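Long-range contacts in phosphoribosylaminoimidazole carboxylase, ATPase subunit (Thermotoga maritima, PDB 3AX6), which probably catalyses the ATP-dependent carboxylation of 5-aminoimidazole ribonucleotide with bicarbonate to N5-carboxyaminoimidazole ribonucleotide in purine biosynthesis: residues D69-D74 / A259-N264; D100-K105 / E165-E170; F131-V136 / K153-L158. One frame throughout, in Å; residues are numbered along the deposited sequence.

Contact 1: residues D69-D74 / A259-N264; sequences DLEHID and APRPHN
E71 and R261 join two loops through a single salt bridge: NE of R261 gives its hydrogen to OE1 of E71 at 3.0 Å, and the bond is nearly straight at 167°. The oxygen lies at the edge of the guanidinium, in its plane, while the nitrogen stands above the carboxylate plane, and the two flat groups are turned 79° against each other. This is therefore a one-bond grip through NE and not a paired, side-by-side one. Beside it, the other carboxylate oxygen, OE2 of E71, rests 3.7 Å from CD of P260. The glutamate chain is bent at chi2 (93°), which brings its end back to the 259-264 loop. R261 runs extended from CG to NE, and on the way its CD passes 3.5 Å from the backbone O of D69. At the far end NH1 of R261 donates to O of P262 at 2.9 Å, so the guanidinium is held at NE and NH1, which should limit its rotation. P260 centres an inverse gamma turn. D69 OD1 accepts from the backbone N of G13, beyond strand 3-7. The contact joins the preATP-grasp region to the ATP-grasp region, with the E71 side chain about 9 Å from the bound ADP. It links the loops leaving strands 65-68 and 253-259, with L95 of helix 92-99 touching both E71 and P260, and P262 packed on helix 277-285.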
loop_
_atom_site.group_PDB
_atom_site.type_symbol
_atom_site.label_atom_id
_atom_site.label_comp_id
_atom_site.label_asym_id
_atom_site.label_seq_id
_atom_site.Cartn_x
_atom_site.Cartn_y
_atom_site.Cartn_z
ATOM N N ASP A 69 16.483 4.406 -8.755
ATOM C CA ASP A 69 15.181 4.872 -9.226
ATOM C C ASP A 69 15.272 5.843 -10.398
ATOM O O ASP A 69 14.272 6.435 -10.798
ATOM C CB ASP A 69 14.371 5.508 -8.074
ATOM C CG ASP A 69 14.702 6.974 -7.846
ATOM O OD1 ASP A 69 13.880 7.678 -7.229
ATOM O OD2 ASP A 69 15.777 7.434 -8.271
ATOM N N LEU A 70 16.475 6.004 -10.943
ATOM C CA LEU A 70 16.690 6.883 -12.092
ATOM C C LEU A 70 17.892 6.385 -12.892
ATOM O O LEU A 70 18.696 5.603 -12.393
ATOM C CB LEU A 70 16.927 8.333 -11.642
ATOM C CG LEU A 70 18.317 8.742 -11.146
ATOM C CD1 LEU A 70 18.390 10.259 -11.046
ATOM C CD2 LEU A 70 18.609 8.093 -9.808
ATOM N N GLU A 71 18.021 6.846 -14.129
ATOM C CA GLU A 71 19.119 6.409 -14.978
ATOM C C GLU A 71 20.343 7.307 -14.957
ATOM O O GLU A 71 21.466 6.831 -15.103
ATOM C CB GLU A 71 18.635 6.244 -16.421
ATOM C CG GLU A 71 17.620 5.121 -16.614
ATOM C CD GLU A 71 16.182 5.593 -16.505
ATOM O OE1 GLU A 71 15.854 6.294 -15.520
ATOM O OE2 GLU A 71 15.378 5.256 -17.404
ATOM N N HIS A 72 20.129 8.603 -14.781
ATOM C CA HIS A 72 21.231 9.556 -14.752
ATOM C C HIS A 72 22.058 9.366 -13.496
ATOM O O HIS A 72 21.961 10.152 -12.553
ATOM C CB HIS A 72 20.699 10.991 -14.791
ATOM C CG HIS A 72 19.776 11.260 -15.937
ATOM N ND1 HIS A 72 18.578 10.595 -16.100
ATOM C CD2 HIS A 72 19.876 12.116 -16.982
ATOM C CE1 HIS A 72 17.982 11.030 -17.196
ATOM N NE2 HIS A 72 18.749 11.953 -17.749
ATOM N N ILE A 73 22.874 8.319 -13.483
ATOM C CA ILE A 73 23.720 8.037 -12.330
ATOM C C ILE A 73 25.096 7.612 -12.808
ATOM O O ILE A 73 25.282 7.286 -13.979
ATOM C CB ILE A 73 23.125 6.912 -11.457
ATOM C CG1 ILE A 73 23.044 5.609 -12.256
ATOM C CG2 ILE A 73 21.757 7.310 -10.978
ATOM C CD1 ILE A 73 22.374 4.475 -11.501
ATOM N N ASP A 74 26.061 7.626 -11.900
ATOM C CA ASP A 74 27.419 7.233 -12.240
ATOM C C ASP A 74 27.413 5.746 -12.576
ATOM O O ASP A 74 27.729 4.901 -11.734
ATOM C CB ASP A 74 28.343 7.498 -11.055
ATOM C CG ASP A 74 29.794 7.306 -11.402
ATOM O OD1 ASP A 74 30.086 6.829 -12.520
ATOM O OD2 ASP A 74 30.643 7.625 -10.549
ATOM N N ALA A 259 12.670 0.808 -19.899
ATOM C CA ALA A 259 12.946 1.510 -18.652
ATOM C C ALA A 259 13.380 0.452 -17.631
ATOM O O ALA A 259 12.586 -0.412 -17.255
ATOM C CB ALA A 259 11.700 2.229 -18.172
ATOM N N PRO A 260 14.643 0.512 -17.164
ATOM C CA PRO A 260 15.208 -0.432 -16.191
ATOM C C PRO A 260 14.820 -0.108 -14.753
ATOM O O PRO A 260 15.686 0.030 -13.882
ATOM C CB PRO A 260 16.702 -0.273 -16.413
ATOM C CG PRO A 260 16.803 1.210 -16.579
ATOM C CD PRO A 260 15.650 1.523 -17.533
ATOM N N ARG A 261 13.521 -0.007 -14.496
ATOM C CA ARG A 261 13.062 0.332 -13.164
ATOM C C ARG A 261 11.551 0.394 -13.152
ATOM O O ARG A 261 10.915 0.280 -14.203
ATOM C CB ARG A 261 13.593 1.715 -12.793
ATOM C CG ARG A 261 13.200 2.785 -13.821
ATOM C CD ARG A 261 13.535 4.195 -13.343
ATOM N NE ARG A 261 13.258 5.210 -14.360
ATOM C CZ ARG A 261 12.045 5.530 -14.805
ATOM N NH1 ARG A 261 10.971 4.919 -14.330
ATOM N NH2 ARG A 261 11.905 6.468 -15.731
ATOM N N PRO A 262 10.953 0.546 -11.955
ATOM C CA PRO A 262 9.496 0.642 -11.841
ATOM C C PRO A 262 9.150 1.872 -12.677
ATOM O O PRO A 262 9.873 2.871 -12.638
ATOM C CB PRO A 262 9.292 0.868 -10.351
ATOM C CG PRO A 262 10.383 0.042 -9.759
ATOM C CD PRO A 262 11.568 0.395 -10.625
ATOM N N HIS A 263 8.059 1.807 -13.429
ATOM C CA HIS A 263 7.688 2.907 -14.315
ATOM C C HIS A 263 6.308 3.491 -14.046
ATOM O O HIS A 263 5.403 2.800 -13.580
ATOM C CB HIS A 263 7.788 2.398 -15.755
ATOM C CG HIS A 263 7.616 3.452 -16.803
ATOM N ND1 HIS A 263 6.383 3.952 -17.161
ATOM C CD2 HIS A 263 8.519 4.065 -17.605
ATOM C CE1 HIS A 263 6.534 4.826 -18.142
ATOM N NE2 HIS A 263 7.819 4.911 -18.431
ATOM N N ASN A 264 6.149 4.772 -14.355
ATOM C CA ASN A 264 4.880 5.447 -14.144
ATOM C C ASN A 264 3.713 4.719 -14.803
ATOM O O ASN A 264 2.602 4.717 -14.274
ATOM C CB ASN A 264 4.957 6.892 -14.651
ATOM C CG ASN A 264 3.624 7.617 -14.549
ATOM O OD1 ASN A 264 2.886 7.714 -15.524
ATOM N ND2 ASN A 264 3.305 8.114 -13.362
#

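Contact 2: residues D100-K105 / E165-E170; sequences DKFVQK and ETYLEE. With ADP (adenosine-5'-diphosphate), chain E.
Helix 101-105 passes over strand 166-170 with their axes 9.2 Å apart at closest and their directions 45° apart, F102 and Y167 bringing the backbones nearest. Y167 carries the largest share of the contact. With CG between its backbone N and carbonyl carbon (chi1 68°), its ring rises from the strand to the first turn of the helix, where F102 N lies over one face. CB of K101 meets the ring at CE1, 3.3 Å away, approaching obliquely, and CG of K105 packs near CE2. At the base of the tyrosine, CD2 of F102 lies 4.0 Å from CB of Y167. D100 caps the helix, its OD2 accepting from F102 N at 2.8 Å.

Both lysines run on past the tyrosine. K101 extends to the diphosphate of ADP, where NZ makes a weak bond of 3.3 Å to O3A. K105 turns at chi2 toward E169: its NZ stays 4.1 Å from E169 OE1, beyond a salt bridge, and a water bridges instead, accepting from NZ and donating to E169 OE2. That same OE2 takes a hydrogen from N6 of the adenine at a modelled 2.5 Å, short for such a bond, while O of E170 takes another from N6 at 3.1 Å. The amino group is thus gripped by one side chain and one backbone carbonyl, and K138 adds a salt bridge to E169 OE2. Strand 166-170 lies between strands 118-120 and 135-139 of the antiparallel ATP-grasp sheet, and helix 101-110 covers it, with F102 reaching L120 and K105 reaching Y118.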
loop_
_atom_site.group_PDB
_atom_site.type_symbol
_atom_site.label_atom_id
_atom_site.label_comp_id
_atom_site.label_asym_id
_atom_site.label_seq_id
_atom_site.Cartn_x
_atom_site.Cartn_y
_atom_site.Cartn_z
ATOM N N ASP A 100 21.816 4.516 -24.006
ATOM C CA ASP A 100 22.081 5.010 -25.346
ATOM C C ASP A 100 21.101 4.345 -26.301
ATOM O O ASP A 100 21.143 3.132 -26.518
ATOM C CB ASP A 100 23.529 4.707 -25.731
ATOM C CG ASP A 100 23.842 5.066 -27.168
ATOM O OD1 ASP A 100 25.040 5.065 -27.528
ATOM O OD2 ASP A 100 22.899 5.337 -27.941
ATOM N N LYS A 101 20.213 5.152 -26.868
ATOM C CA LYS A 101 19.195 4.642 -27.768
ATOM C C LYS A 101 19.723 3.855 -28.951
ATOM O O LYS A 101 19.076 2.913 -29.392
ATOM C CB LYS A 101 18.314 5.783 -28.266
ATOM C CG LYS A 101 17.458 6.424 -27.186
ATOM C CD LYS A 101 16.338 7.244 -27.805
ATOM C CE LYS A 101 15.369 7.737 -26.752
ATOM N NZ LYS A 101 14.177 8.370 -27.375
ATOM N N PHE A 102 20.889 4.227 -29.469
ATOM C CA PHE A 102 21.440 3.504 -30.610
ATOM C C PHE A 102 21.938 2.120 -30.211
ATOM O O PHE A 102 21.592 1.121 -30.842
ATOM C CB PHE A 102 22.576 4.288 -31.275
ATOM C CG PHE A 102 23.165 3.582 -32.463
ATOM C CD1 PHE A 102 24.385 2.924 -32.367
ATOM C CD2 PHE A 102 22.470 3.530 -33.665
ATOM C CE1 PHE A 102 24.900 2.222 -33.450
ATOM C CE2 PHE A 102 22.978 2.831 -34.752
ATOM C CZ PHE A 102 24.194 2.175 -34.645
ATOM N N VAL A 103 22.755 2.055 -29.167
ATOM C CA VAL A 103 23.252 0.765 -28.708
ATOM C C VAL A 103 22.042 -0.092 -28.331
ATOM O O VAL A 103 22.018 -1.299 -28.586
ATOM C CB VAL A 103 24.197 0.922 -27.495
ATOM C CG1 VAL A 103 25.419 1.743 -27.888
ATOM C CG2 VAL A 103 23.471 1.597 -26.362
ATOM N N GLN A 104 21.028 0.542 -27.743
ATOM C CA GLN A 104 19.809 -0.163 -27.356
ATOM C C GLN A 104 19.164 -0.804 -28.582
ATOM O O GLN A 104 18.814 -1.981 -28.557
ATOM C CB GLN A 104 18.821 0.795 -26.685
ATOM C CG GLN A 104 17.436 0.197 -26.469
ATOM C CD GLN A 104 16.507 1.122 -25.712
ATOM O OE1 GLN A 104 15.342 1.283 -26.082
ATOM N NE2 GLN A 104 17.011 1.729 -24.647
ATOM N N LYS A 105 19.015 -0.028 -29.655
ATOM C CA LYS A 105 18.432 -0.530 -30.902
ATOM C C LYS A 105 19.296 -1.650 -31.494
ATOM O O LYS A 105 18.784 -2.654 -31.987
ATOM C CB LYS A 105 18.309 0.604 -31.926
ATOM C CG LYS A 105 17.260 1.658 -31.594
ATOM C CD LYS A 105 15.873 1.046 -31.560
ATOM C CE LYS A 105 14.810 2.069 -31.202
ATOM N NZ LYS A 105 13.465 1.435 -31.098
ATOM N N GLU A 165 25.205 13.701 -31.533
ATOM C CA GLU A 165 25.124 12.327 -31.994
ATOM C C GLU A 165 23.696 11.828 -31.890
ATOM O O GLU A 165 23.152 11.668 -30.799
ATOM C CB GLU A 165 26.047 11.448 -31.163
ATOM C CG GLU A 165 27.490 11.862 -31.263
ATOM C CD GLU A 165 28.354 11.151 -30.260
ATOM O OE1 GLU A 165 29.572 11.423 -30.234
ATOM O OE2 GLU A 165 27.816 10.324 -29.495
ATOM N N THR A 166 23.090 11.596 -33.044
ATOM C CA THR A 166 21.723 11.124 -33.105
ATOM C C THR A 166 21.708 9.962 -34.070
ATOM O O THR A 166 22.723 9.644 -34.678
ATOM C CB THR A 166 20.780 12.204 -33.667
ATOM O OG1 THR A 166 21.093 12.433 -35.046
ATOM C CG2 THR A 166 20.934 13.508 -32.895
ATOM N N TYR A 167 20.560 9.317 -34.190
ATOM C CA TYR A 167 20.410 8.225 -35.131
ATOM C C TYR A 167 19.062 8.455 -35.785
ATOM O O TYR A 167 18.273 9.276 -35.323
ATOM C CB TYR A 167 20.470 6.856 -34.435
ATOM C CG TYR A 167 19.311 6.531 -33.515
ATOM C CD1 TYR A 167 19.191 7.132 -32.259
ATOM C CD2 TYR A 167 18.334 5.612 -33.898
ATOM C CE1 TYR A 167 18.124 6.821 -31.406
ATOM C CE2 TYR A 167 17.264 5.297 -33.053
ATOM C CZ TYR A 167 17.166 5.903 -31.812
ATOM O OH TYR A 167 16.107 5.590 -30.987
ATOM N N LEU A 168 18.807 7.749 -36.875
ATOM C CA LEU A 168 17.555 7.892 -37.593
ATOM C C LEU A 168 16.763 6.595 -37.555
ATOM O O LEU A 168 17.326 5.511 -37.391
ATOM C CB LEU A 168 17.838 8.249 -39.056
ATOM C CG LEU A 168 17.827 9.691 -39.556
ATOM C CD1 LEU A 168 18.626 10.603 -38.662
ATOM C CD2 LEU A 168 18.389 9.698 -40.967
ATOM N N GLU A 169 15.450 6.711 -37.688
ATOM C CA GLU A 169 14.601 5.534 -37.756
ATOM C C GLU A 169 13.374 5.859 -38.595
ATOM O O GLU A 169 12.949 7.016 -38.685
ATOM C CB GLU A 169 14.224 5.005 -36.360
ATOM C CG GLU A 169 13.328 5.854 -35.492
ATOM C CD GLU A 169 13.031 5.164 -34.159
ATOM O OE1 GLU A 169 13.992 4.793 -33.454
ATOM O OE2 GLU A 169 11.843 4.986 -33.812
ATOM N N GLU A 170 12.832 4.835 -39.241
ATOM C CA GLU A 170 11.678 5.008 -40.109
ATOM C C GLU A 170 10.466 5.511 -39.348
ATOM O O GLU A 170 10.296 5.211 -38.163
ATOM C CB GLU A 170 11.340 3.686 -40.796
ATOM C CG GLU A 170 10.848 2.606 -39.850
ATOM C CD GLU A 170 10.415 1.358 -40.585
ATOM O OE1 GLU A 170 9.597 1.487 -41.522
ATOM O OE2 GLU A 170 10.887 0.255 -40.227
HETATM P PB ADP E . 10.940 10.143 -25.420
HETATM O O1B ADP E . 10.160 9.080 -24.725
HETATM O O2B ADP E . 10.121 11.539 -25.331
HETATM O O3B ADP E . 12.439 10.291 -24.670
HETATM P PA ADP E . 10.145 8.755 -27.699
HETATM O O1A ADP E . 10.911 7.684 -28.382
HETATM O O2A ADP E . 9.133 8.067 -26.634
HETATM O O3A ADP E . 11.223 9.789 -27.003
HETATM O "O5'" ADP E . 9.330 9.597 -28.831
HETATM C "C5'" ADP E . 8.178 10.200 -28.221
HETATM C "C4'" ADP E . 6.959 10.087 -29.144
HETATM O "O4'" ADP E . 7.340 10.299 -30.542
HETATM C "C3'" ADP E . 6.322 8.689 -29.068
HETATM O "O3'" ADP E . 5.377 8.579 -27.992
HETATM C "C2'" ADP E . 5.698 8.529 -30.452
HETATM O "O2'" ADP E . 4.362 9.036 -30.481
HETATM C "C1'" ADP E . 6.652 9.314 -31.373
HETATM N N9 ADP E . 7.602 8.418 -32.066
HETATM C C8 ADP E . 8.746 7.857 -31.552
HETATM N N7 ADP E . 9.332 7.116 -32.445
HETATM C C5 ADP E . 8.616 7.147 -33.589
HETATM C C6 ADP E . 8.746 6.554 -34.875
HETATM N N6 ADP E . 9.809 5.728 -35.158
HETATM N N1 ADP E . 7.810 6.815 -35.815
HETATM C C2 ADP E . 6.768 7.614 -35.562
HETATM N N3 ADP E . 6.607 8.189 -34.367
HETATM C C4 ADP E . 7.494 7.986 -33.365
HETATM O O HOH W 1 11.513 3.127 -31.551
#

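Contact 3: residues F131-V136 / K153-L158; sequences FGFPVV and KNEKDL
F133 lays its side chain along the backbone of K153, N154 and E155, and most of the contact follows from where that ring lies. CB starts it, 3.3 Å from O of K153. The first torsion sets CG anti to the carbonyl carbon (chi1 -58°), and CG then stays 3.6 Å from the same oxygen, which approaches the ring obliquely. Farther out, CD2 comes up to CA and N of N154. CE2 lies against the next peptide, 3.3 Å from C of N154, and the tip, CZ, ends 3.7 Å from N of E155, near CG of that residue. CA of N154 sits over one face of the ring, 3.7 Å from its centroid and 24° off the normal, a CH-pi contact displaced toward the rim. The phenyl group thus packs chiefly on main chain, with no hydrogen bond crossing between the segments.

P134 follows a cis peptide bond and adds a smaller contact, its CB meeting CA of K153. The opposing turn is braced from within. D157 OD2 receives two donors: the backbone N of K153 through its anti lone pair, and NZ of K153 on the syn side, in a salt bridge of 2.8 Å. K153 curls back at chi3 and chi4 to bring its ammonium there, so one carboxylate oxygen grips both ends of the lysine.

This is surface packing at one edge of the four-stranded antiparallel sheet of the ATP-grasp fold: the lead-in to strand 135-139 meets the turn leaving its neighbour, the edge strand 149-152. V135 pairs through its backbone with I152, and V136, the next residue, lines the ADP pocket.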
loop_
_atom_site.group_PDB
_atom_site.type_symbol
_atom_site.label_atom_id
_atom_site.label_comp_id
_atom_site.label_asym_id
_atom_site.label_seq_id
_atom_site.Cartn_x
_atom_site.Cartn_y
_atom_site.Cartn_z
ATOM N N PHE A 131 16.958 7.566 -46.679
ATOM C CA PHE A 131 15.861 7.104 -45.836
ATOM C C PHE A 131 14.538 7.604 -46.409
ATOM O O PHE A 131 13.531 6.896 -46.382
ATOM C CB PHE A 131 16.042 7.622 -44.405
ATOM C CG PHE A 131 16.132 6.533 -43.370
ATOM C CD1 PHE A 131 15.038 5.716 -43.103
ATOM C CD2 PHE A 131 17.308 6.329 -42.657
ATOM C CE1 PHE A 131 15.117 4.713 -42.138
ATOM C CE2 PHE A 131 17.399 5.333 -41.693
ATOM C CZ PHE A 131 16.299 4.522 -41.431
ATOM N N GLY A 132 14.551 8.829 -46.927
ATOM C CA GLY A 132 13.349 9.402 -47.497
ATOM C C GLY A 132 12.481 10.113 -46.478
ATOM O O GLY A 132 12.412 9.718 -45.315
ATOM N N PHE A 133 11.809 11.168 -46.918
ATOM C CA PHE A 133 10.942 11.942 -46.045
ATOM C C PHE A 133 9.542 11.328 -45.940
ATOM O O PHE A 133 8.982 10.848 -46.930
ATOM C CB PHE A 133 10.836 13.383 -46.554
ATOM C CG PHE A 133 12.160 14.092 -46.668
ATOM C CD1 PHE A 133 12.766 14.270 -47.908
ATOM C CD2 PHE A 133 12.798 14.594 -45.532
ATOM C CE1 PHE A 133 13.986 14.939 -48.018
ATOM C CE2 PHE A 133 14.018 15.264 -45.631
ATOM C CZ PHE A 133 14.611 15.436 -46.875
ATOM N N PRO A 134 8.955 11.339 -44.731
ATOM C CA PRO A 134 9.556 11.891 -43.518
ATOM C C PRO A 134 10.371 10.828 -42.805
ATOM O O PRO A 134 10.193 9.633 -43.050
ATOM C CB PRO A 134 8.344 12.300 -42.706
ATOM C CG PRO A 134 7.403 11.164 -42.990
ATOM C CD PRO A 134 7.539 11.002 -44.497
ATOM N N VAL A 135 11.266 11.266 -41.929
ATOM C CA VAL A 135 12.089 10.343 -41.156
ATOM C C VAL A 135 12.223 10.890 -39.733
ATOM O O VAL A 135 12.183 12.100 -39.515
ATOM C CB VAL A 135 13.485 10.149 -41.791
ATOM C CG1 VAL A 135 14.312 11.408 -41.656
ATOM C CG2 VAL A 135 14.180 8.972 -41.144
ATOM N N VAL A 136 12.365 9.993 -38.765
ATOM C CA VAL A 136 12.474 10.403 -37.371
ATOM C C VAL A 136 13.908 10.398 -36.861
ATOM O O VAL A 136 14.625 9.405 -36.998
ATOM C CB VAL A 136 11.631 9.490 -36.467
ATOM C CG1 VAL A 136 11.592 10.048 -35.054
ATOM C CG2 VAL A 136 10.236 9.361 -37.027
ATOM N N LYS A 153 10.504 16.283 -41.860
ATOM C CA LYS A 153 9.505 16.205 -42.920
ATOM C C LYS A 153 10.032 16.568 -44.311
ATOM O O LYS A 153 9.495 16.106 -45.316
ATOM C CB LYS A 153 8.315 17.097 -42.564
ATOM C CG LYS A 153 7.697 16.774 -41.197
ATOM C CD LYS A 153 6.563 17.726 -40.837
ATOM C CE LYS A 153 7.044 19.172 -40.759
ATOM N NZ LYS A 153 8.088 19.376 -39.715
ATOM N N ASN A 154 11.083 17.382 -44.365
ATOM C CA ASN A 154 11.682 17.799 -45.635
ATOM C C ASN A 154 13.059 18.425 -45.420
ATOM O O ASN A 154 13.577 18.432 -44.303
ATOM C CB ASN A 154 10.766 18.802 -46.339
ATOM C CG ASN A 154 10.282 19.903 -45.415
ATOM O OD1 ASN A 154 11.079 20.618 -44.806
ATOM N ND2 ASN A 154 8.968 20.044 -45.307
ATOM N N GLU A 155 13.653 18.945 -46.491
ATOM C CA GLU A 155 14.968 19.584 -46.415
ATOM C C GLU A 155 15.023 20.700 -45.375
ATOM O O GLU A 155 15.942 20.754 -44.558
ATOM C CB GLU A 155 15.359 20.175 -47.771
ATOM C CG GLU A 155 15.946 19.197 -48.763
ATOM C CD GLU A 155 16.365 19.882 -50.053
ATOM O OE1 GLU A 155 17.126 19.269 -50.832
ATOM O OE2 GLU A 155 15.928 21.032 -50.289
ATOM N N LYS A 156 14.042 21.598 -45.422
ATOM C CA LYS A 156 13.985 22.721 -44.495
ATOM C C LYS A 156 14.239 22.320 -43.048
ATOM O O LYS A 156 14.872 23.062 -42.296
ATOM C CB LYS A 156 12.623 23.423 -44.588
ATOM C CG LYS A 156 12.424 24.295 -45.826
ATOM C CD LYS A 156 13.374 25.500 -45.862
ATOM C CE LYS A 156 13.158 26.481 -44.701
ATOM N NZ LYS A 156 13.672 25.985 -43.386
ATOM N N ASP A 157 13.748 21.150 -42.656
ATOM C CA ASP A 157 13.920 20.701 -41.285
ATOM C C ASP A 157 15.342 20.285 -40.932
ATOM O O ASP A 157 15.678 20.172 -39.755
ATOM C CB ASP A 157 12.939 19.568 -40.971
ATOM C CG ASP A 157 11.499 20.044 -40.943
ATOM O OD1 ASP A 157 11.281 21.266 -40.821
ATOM O OD2 ASP A 157 10.583 19.205 -41.035
ATOM N N LEU A 158 16.186 20.073 -41.936
ATOM C CA LEU A 158 17.565 19.686 -41.658
ATOM C C LEU A 158 18.332 20.800 -40.939
ATOM O O LEU A 158 19.354 20.545 -40.292
ATOM C CB LEU A 158 18.284 19.300 -42.950
ATOM C CG LEU A 158 17.775 18.033 -43.646
ATOM C CD1 LEU A 158 18.688 17.697 -44.812
ATOM C CD2 LEU A 158 17.739 16.874 -42.661
#

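Overall arrangement
From the N terminus, the chain passes through the parallel sheet of the preATP-grasp region, and after strand 65-68 it enters contact 1, whose partner comes 185 residues later, beyond strand 253-259. Contact 2 is nested inside that long loop, closing helix 101-110 onto strand 166-170. Contact 3 is nested again within contact 2, joining the lead-in of strand 135-139 to the turn that leaves strand 149-152; none of the three cross. Contacts 2 and 3 touch, since strands 166-170 and 135-139 are sheet neighbours, E169 N lying 2.9 Å from V136 O. Contact 1 stands apart, its centre about 19 Å from that of contact 2, and ties the preATP-grasp region to the ATP-grasp region.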